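Local structure of diaminopimelate decarboxylase (Helicobacter pylori, 2QGH) at residues Ile61-Leu74 with Ser82-Ala95. The protein catalyses the pyridoxal-phosphate-dependent decarboxylation of diaminopimelate to L-lysine, the last step of bacterial lysine biosynthesis. Residues are numbered along the deposited sequence; the frame is centred on the assembly and turned at random.
With PLP (pyridoxal-5'-phosphate), chain B.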
loop_
_atom_site.group_PDB
_atom_site.type_symbol
_atom_site.label_atom_id
_atom_site.label_comp_id
_atom_site.label_asym_id
_atom_site.label_seq_id
_atom_site.Cartn_x
_atom_site.Cartn_y
_atom_site.Cartn_z
ATOM N N ILE A 61 -23.450 6.820 16.237
ATOM C CA ILE A 61 -22.055 6.979 15.850
ATOM C C ILE A 61 -21.547 5.699 15.187
ATOM O O ILE A 61 -21.301 4.696 15.848
ATOM C CB ILE A 61 -21.182 7.321 17.065
ATOM C CG1 ILE A 61 -21.753 8.553 17.766
ATOM C CG2 ILE A 61 -19.748 7.601 16.621
ATOM C CD1 ILE A 61 -21.967 9.740 16.823
ATOM N N CYS A 62 -21.409 5.739 13.868
ATOM C CA CYS A 62 -20.949 4.579 13.123
ATOM C C CYS A 62 -19.473 4.660 12.815
ATOM O O CYS A 62 -19.061 5.322 11.861
ATOM C CB CYS A 62 -21.732 4.438 11.822
ATOM S SG CYS A 62 -23.478 4.083 12.062
ATOM N N TYR A 63 -18.679 3.976 13.632
ATOM C CA TYR A 63 -17.237 3.950 13.460
ATOM C C TYR A 63 -16.840 3.461 12.057
ATOM O O TYR A 63 -17.248 2.387 11.619
ATOM C CB TYR A 63 -16.617 3.053 14.531
ATOM C CG TYR A 63 -15.151 2.808 14.323
ATOM C CD1 TYR A 63 -14.242 3.866 14.342
ATOM C CD2 TYR A 63 -14.674 1.530 14.053
ATOM C CE1 TYR A 63 -12.902 3.661 14.092
ATOM C CE2 TYR A 63 -13.331 1.312 13.798
ATOM C CZ TYR A 63 -12.452 2.382 13.817
ATOM O OH TYR A 63 -11.124 2.182 13.544
ATOM N N ALA A 64 -16.059 4.265 11.346
ATOM C CA ALA A 64 -15.620 3.896 10.006
ATOM C C ALA A 64 -14.469 2.892 10.118
ATOM O O ALA A 64 -13.331 3.268 10.411
ATOM C CB ALA A 64 -15.177 5.140 9.249
ATOM N N LEU A 65 -14.781 1.616 9.889
ATOM C CA LEU A 65 -13.800 0.531 9.990
ATOM C C LEU A 65 -12.531 0.721 9.170
ATOM O O LEU A 65 -11.445 0.334 9.599
ATOM C CB LEU A 65 -14.455 -0.813 9.641
ATOM C CG LEU A 65 -15.218 -1.516 10.777
ATOM C CD1 LEU A 65 -16.297 -0.600 11.328
ATOM C CD2 LEU A 65 -15.829 -2.823 10.270
ATOM N N LYS A 66 -12.669 1.315 7.993
ATOM C CA LYS A 66 -11.520 1.573 7.137
ATOM C C LYS A 66 -10.364 2.180 7.935
ATOM O O LYS A 66 -9.203 1.959 7.608
ATOM C CB LYS A 66 -11.924 2.521 6.012
ATOM C CG LYS A 66 -12.501 3.842 6.506
ATOM C CD LYS A 66 -13.014 4.682 5.358
ATOM C CE LYS A 66 -14.169 3.981 4.649
ATOM N NZ LYS A 66 -15.331 3.773 5.558
ATOM N N ALA A 67 -10.670 2.944 8.983
ATOM C CA ALA A 67 -9.612 3.551 9.797
ATOM C C ALA A 67 -8.772 2.461 10.457
ATOM O O ALA A 67 -7.541 2.471 10.378
ATOM C CB ALA A 67 -10.211 4.463 10.860
ATOM N N ASN A 68 -9.454 1.522 11.109
ATOM C CA ASN A 68 -8.813 0.401 11.782
ATOM C C ASN A 68 -9.905 -0.614 12.094
ATOM O O ASN A 68 -10.827 -0.321 12.850
ATOM C CB ASN A 68 -8.138 0.851 13.080
ATOM C CG ASN A 68 -7.122 -0.157 13.578
ATOM O OD1 ASN A 68 -7.387 -1.353 13.594
ATOM N ND2 ASN A 68 -5.955 0.321 13.985
ATOM N N SER A 69 -9.793 -1.799 11.506
ATOM C CA SER A 69 -10.785 -2.856 11.672
ATOM C C SER A 69 -10.370 -4.000 12.585
ATOM O O SER A 69 -11.017 -5.053 12.574
ATOM C CB SER A 69 -11.143 -3.451 10.308
ATOM O OG SER A 69 -11.704 -2.472 9.464
ATOM N N ASN A 70 -9.306 -3.817 13.363
ATOM C CA ASN A 70 -8.870 -4.886 14.250
ATOM C C ASN A 70 -10.045 -5.382 15.116
ATOM O O ASN A 70 -10.766 -4.596 15.743
ATOM C CB ASN A 70 -7.688 -4.422 15.109
ATOM C CG ASN A 70 -7.242 -5.474 16.113
ATOM O OD1 ASN A 70 -7.810 -5.590 17.203
ATOM N ND2 ASN A 70 -6.230 -6.253 15.747
ATOM N N LEU A 71 -10.243 -6.698 15.100
ATOM C CA LEU A 71 -11.311 -7.359 15.837
ATOM C C LEU A 71 -11.446 -6.927 17.290
ATOM O O LEU A 71 -12.552 -6.735 17.779
ATOM C CB LEU A 71 -11.108 -8.873 15.776
ATOM C CG LEU A 71 -11.921 -9.668 14.755
ATOM C CD1 LEU A 71 -12.063 -8.888 13.466
ATOM C CD2 LEU A 71 -11.244 -11.003 14.518
ATOM N N SER A 72 -10.315 -6.784 17.972
ATOM C CA SER A 72 -10.316 -6.390 19.370
ATOM C C SER A 72 -10.831 -4.984 19.577
ATOM O O SER A 72 -11.647 -4.749 20.471
ATOM C CB SER A 72 -8.914 -6.524 19.964
ATOM O OG SER A 72 -8.605 -7.888 20.156
ATOM N N ILE A 73 -10.379 -4.042 18.761
ATOM C CA ILE A 73 -10.860 -2.684 18.933
ATOM C C ILE A 73 -12.348 -2.587 18.570
ATOM O O ILE A 73 -13.100 -1.873 19.235
ATOM C CB ILE A 73 -10.050 -1.661 18.105
ATOM C CG1 ILE A 73 -10.962 -1.002 17.070
ATOM C CG2 ILE A 73 -8.826 -2.332 17.504
ATOM C CD1 ILE A 73 -10.373 0.183 16.389
ATOM N N LEU A 74 -12.772 -3.299 17.527
ATOM C CA LEU A 74 -14.174 -3.267 17.132
ATOM C C LEU A 74 -15.032 -3.820 18.275
ATOM O O LEU A 74 -16.153 -3.363 18.508
ATOM C CB LEU A 74 -14.409 -4.095 15.861
ATOM C CG LEU A 74 -13.824 -3.591 14.532
ATOM C CD1 LEU A 74 -14.198 -4.547 13.419
ATOM C CD2 LEU A 74 -14.353 -2.210 14.215
ATOM N N SER A 82 -21.453 0.823 19.958
ATOM C CA SER A 82 -21.102 1.588 18.778
ATOM C C SER A 82 -21.708 0.993 17.517
ATOM O O SER A 82 -22.095 -0.174 17.489
ATOM C CB SER A 82 -19.588 1.642 18.614
ATOM O OG SER A 82 -19.254 2.241 17.380
ATOM N N GLY A 83 -21.788 1.819 16.482
ATOM C CA GLY A 83 -22.308 1.375 15.207
ATOM C C GLY A 83 -21.110 1.132 14.318
ATOM O O GLY A 83 -19.978 1.173 14.794
ATOM N N ALA A 84 -21.339 0.886 13.036
ATOM C CA ALA A 84 -20.229 0.646 12.119
ATOM C C ALA A 84 -20.501 1.138 10.707
ATOM O O ALA A 84 -21.550 0.858 10.137
ATOM C CB ALA A 84 -19.893 -0.843 12.089
ATOM N N ASP A 85 -19.563 1.897 10.157
ATOM C CA ASP A 85 -19.686 2.376 8.782
ATOM C C ASP A 85 -18.765 1.450 7.997
ATOM O O ASP A 85 -17.548 1.472 8.177
ATOM C CB ASP A 85 -19.222 3.825 8.661
ATOM C CG ASP A 85 -18.905 4.218 7.231
ATOM O OD1 ASP A 85 -19.725 3.933 6.330
ATOM O OD2 ASP A 85 -17.831 4.823 7.009
ATOM N N CYS A 86 -19.364 0.619 7.153
ATOM C CA CYS A 86 -18.624 -0.359 6.365
ATOM C C CYS A 86 -18.616 -0.037 4.879
ATOM O O CYS A 86 -19.525 0.629 4.375
ATOM C CB CYS A 86 -19.228 -1.741 6.599
ATOM S SG CYS A 86 -19.254 -2.204 8.358
ATOM N N VAL A 87 -17.589 -0.509 4.175
ATOM C CA VAL A 87 -17.491 -0.258 2.741
ATOM C C VAL A 87 -17.301 -1.557 1.960
ATOM O O VAL A 87 -17.057 -1.539 0.754
ATOM C CB VAL A 87 -16.336 0.754 2.426
ATOM C CG1 VAL A 87 -14.953 0.102 2.667
ATOM C CG2 VAL A 87 -16.469 1.270 1.004
ATOM N N SER A 88 -17.436 -2.688 2.646
ATOM C CA SER A 88 -17.281 -3.995 2.007
ATOM C C SER A 88 -17.912 -5.089 2.850
ATOM O O SER A 88 -18.117 -4.914 4.050
ATOM C CB SER A 88 -15.800 -4.330 1.821
ATOM O OG SER A 88 -15.185 -4.603 3.071
ATOM N N ILE A 89 -18.217 -6.223 2.229
ATOM C CA ILE A 89 -18.799 -7.333 2.969
ATOM C C ILE A 89 -17.790 -7.753 4.024
ATOM O O ILE A 89 -18.160 -8.154 5.126
ATOM C CB ILE A 89 -19.150 -8.538 2.043
ATOM C CG1 ILE A 89 -19.701 -9.695 2.885
ATOM C CG2 ILE A 89 -17.932 -8.980 1.253
ATOM C CD1 ILE A 89 -20.929 -9.323 3.723
ATOM N N GLY A 90 -16.507 -7.639 3.691
ATOM C CA GLY A 90 -15.462 -7.995 4.640
ATOM C C GLY A 90 -15.551 -7.175 5.923
ATOM O O GLY A 90 -15.378 -7.707 7.022
ATOM N N GLU A 91 -15.823 -5.879 5.796
ATOM C CA GLU A 91 -15.938 -5.029 6.976
ATOM C C GLU A 91 -17.235 -5.308 7.740
ATOM O O GLU A 91 -17.273 -5.227 8.968
ATOM C CB GLU A 91 -15.870 -3.541 6.591
ATOM C CG GLU A 91 -14.546 -3.104 6.011
ATOM C CD GLU A 91 -14.426 -1.588 5.882
ATOM O OE1 GLU A 91 -15.475 -0.913 5.848
ATOM O OE2 GLU A 91 -13.291 -1.073 5.799
ATOM N N ILE A 92 -18.302 -5.623 7.014
ATOM C CA ILE A 92 -19.567 -5.925 7.650
ATOM C C ILE A 92 -19.390 -7.202 8.474
ATOM O O ILE A 92 -19.838 -7.281 9.629
ATOM C CB ILE A 92 -20.693 -6.123 6.605
ATOM C CG1 ILE A 92 -20.915 -4.822 5.832
ATOM C CG2 ILE A 92 -21.980 -6.564 7.289
ATOM C CD1 ILE A 92 -22.063 -4.882 4.848
ATOM N N GLN A 93 -18.723 -8.197 7.890
ATOM C CA GLN A 93 -18.501 -9.448 8.598
ATOM C C GLN A 93 -17.650 -9.233 9.835
ATOM O O GLN A 93 -17.932 -9.815 10.879
ATOM C CB GLN A 93 -17.864 -10.501 7.678
ATOM C CG GLN A 93 -18.785 -10.930 6.530
ATOM C CD GLN A 93 -18.364 -12.243 5.876
ATOM O OE1 GLN A 93 -19.003 -12.709 4.919
ATOM N NE2 GLN A 93 -17.302 -12.856 6.396
ATOM N N ARG A 94 -16.612 -8.403 9.727
ATOM C CA ARG A 94 -15.753 -8.110 10.881
ATOM C C ARG A 94 -16.590 -7.506 12.009
ATOM O O ARG A 94 -16.543 -7.970 13.148
ATOM C CB ARG A 94 -14.667 -7.099 10.521
ATOM C CG ARG A 94 -13.501 -7.624 9.695
ATOM C CD ARG A 94 -12.562 -6.470 9.383
ATOM N NE ARG A 94 -11.222 -6.894 8.986
ATOM C CZ ARG A 94 -10.284 -7.318 9.826
ATOM N NH1 ARG A 94 -10.533 -7.376 11.122
ATOM N NH2 ARG A 94 -9.092 -7.683 9.368
ATOM N N ALA A 95 -17.343 -6.461 11.669
ATOM C CA ALA A 95 -18.191 -5.757 12.621
ATOM C C ALA A 95 -19.145 -6.685 13.358
ATOM O O ALA A 95 -19.240 -6.634 14.588
ATOM C CB ALA A 95 -18.983 -4.663 11.908
HETATM N N1 PLP B . -17.554 7.839 6.078
HETATM C C2 PLP B . -17.270 7.709 4.703
HETATM C C2A PLP B . -18.355 7.455 3.731
HETATM C C3 PLP B . -15.885 7.804 4.280
HETATM O O3 PLP B . -15.545 7.667 2.947
HETATM C C4 PLP B . -14.872 8.030 5.211
HETATM C C4A PLP B . -13.545 8.374 4.630
HETATM C C5 PLP B . -15.163 8.144 6.578
HETATM C C6 PLP B . -16.540 8.076 7.017
HETATM C C5A PLP B . -14.190 8.138 7.678
HETATM O O4P PLP B . -13.648 9.432 7.815
HETATM P P PLP B . -12.624 9.733 8.817
HETATM O O1P PLP B . -11.567 8.645 9.181
HETATM O O2P PLP B . -13.482 10.115 10.103
HETATM O O3P PLP B . -11.826 10.967 8.247
HETATM O O HOH W 1 -15.396 1.465 6.593
HETATM O O HOH W 2 -11.207 -2.575 6.784
#
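The Arg94 guanidinium has Ser69 CB over one face. Leu71 CD1 approaches it obliquely, and the charge is paired with Glu418 of the second subunit. The Tyr63 ring has Leu65 N over one face, offset toward the rim. At its edge, Tyr63 OH donates in plane to a lone pair of Asn68 O, at 2.6 Å. Asp85 uses one carboxylate oxygen for two neighbours: OD2 is 3.2 Å from PLP N1 and forms a salt bridge with Lys66 NZ at 3.1 Å, whose hydrogen bond is weak. The Asp85 side chain also touches Glu279, another residue of the PLP pocket. Lys66 curls back through bends at chi3 (63°) and chi4 (62°), which bring NZ to Asp85 while CD stays 3.8 Å from PLP C4A.

One water accepts from Lys66 N and NZ and donates to Asp85 O and Glu91 OE1. Glu91 OE1 also takes Val87 N, from above the carboxylate plane. Leu65 slides past Glu91, its CD1 on Ala84 CB and its CD2 4.0 Å from Ala95 CB.

Strands 59-64 and 83-86 pair in parallel. Asp85 N donates to Tyr63 O almost straight (173°), and Leu65 N to Asp85 O. The two strands are neighbours in the eight-stranded parallel barrel, joined through helix 71-79 as a beta-alpha-beta unit. Strand 105-107 flanks 83-86, strand 275-278 flanks 59-64, and helix 89-97 packs outside, against Leu65 and Leu74.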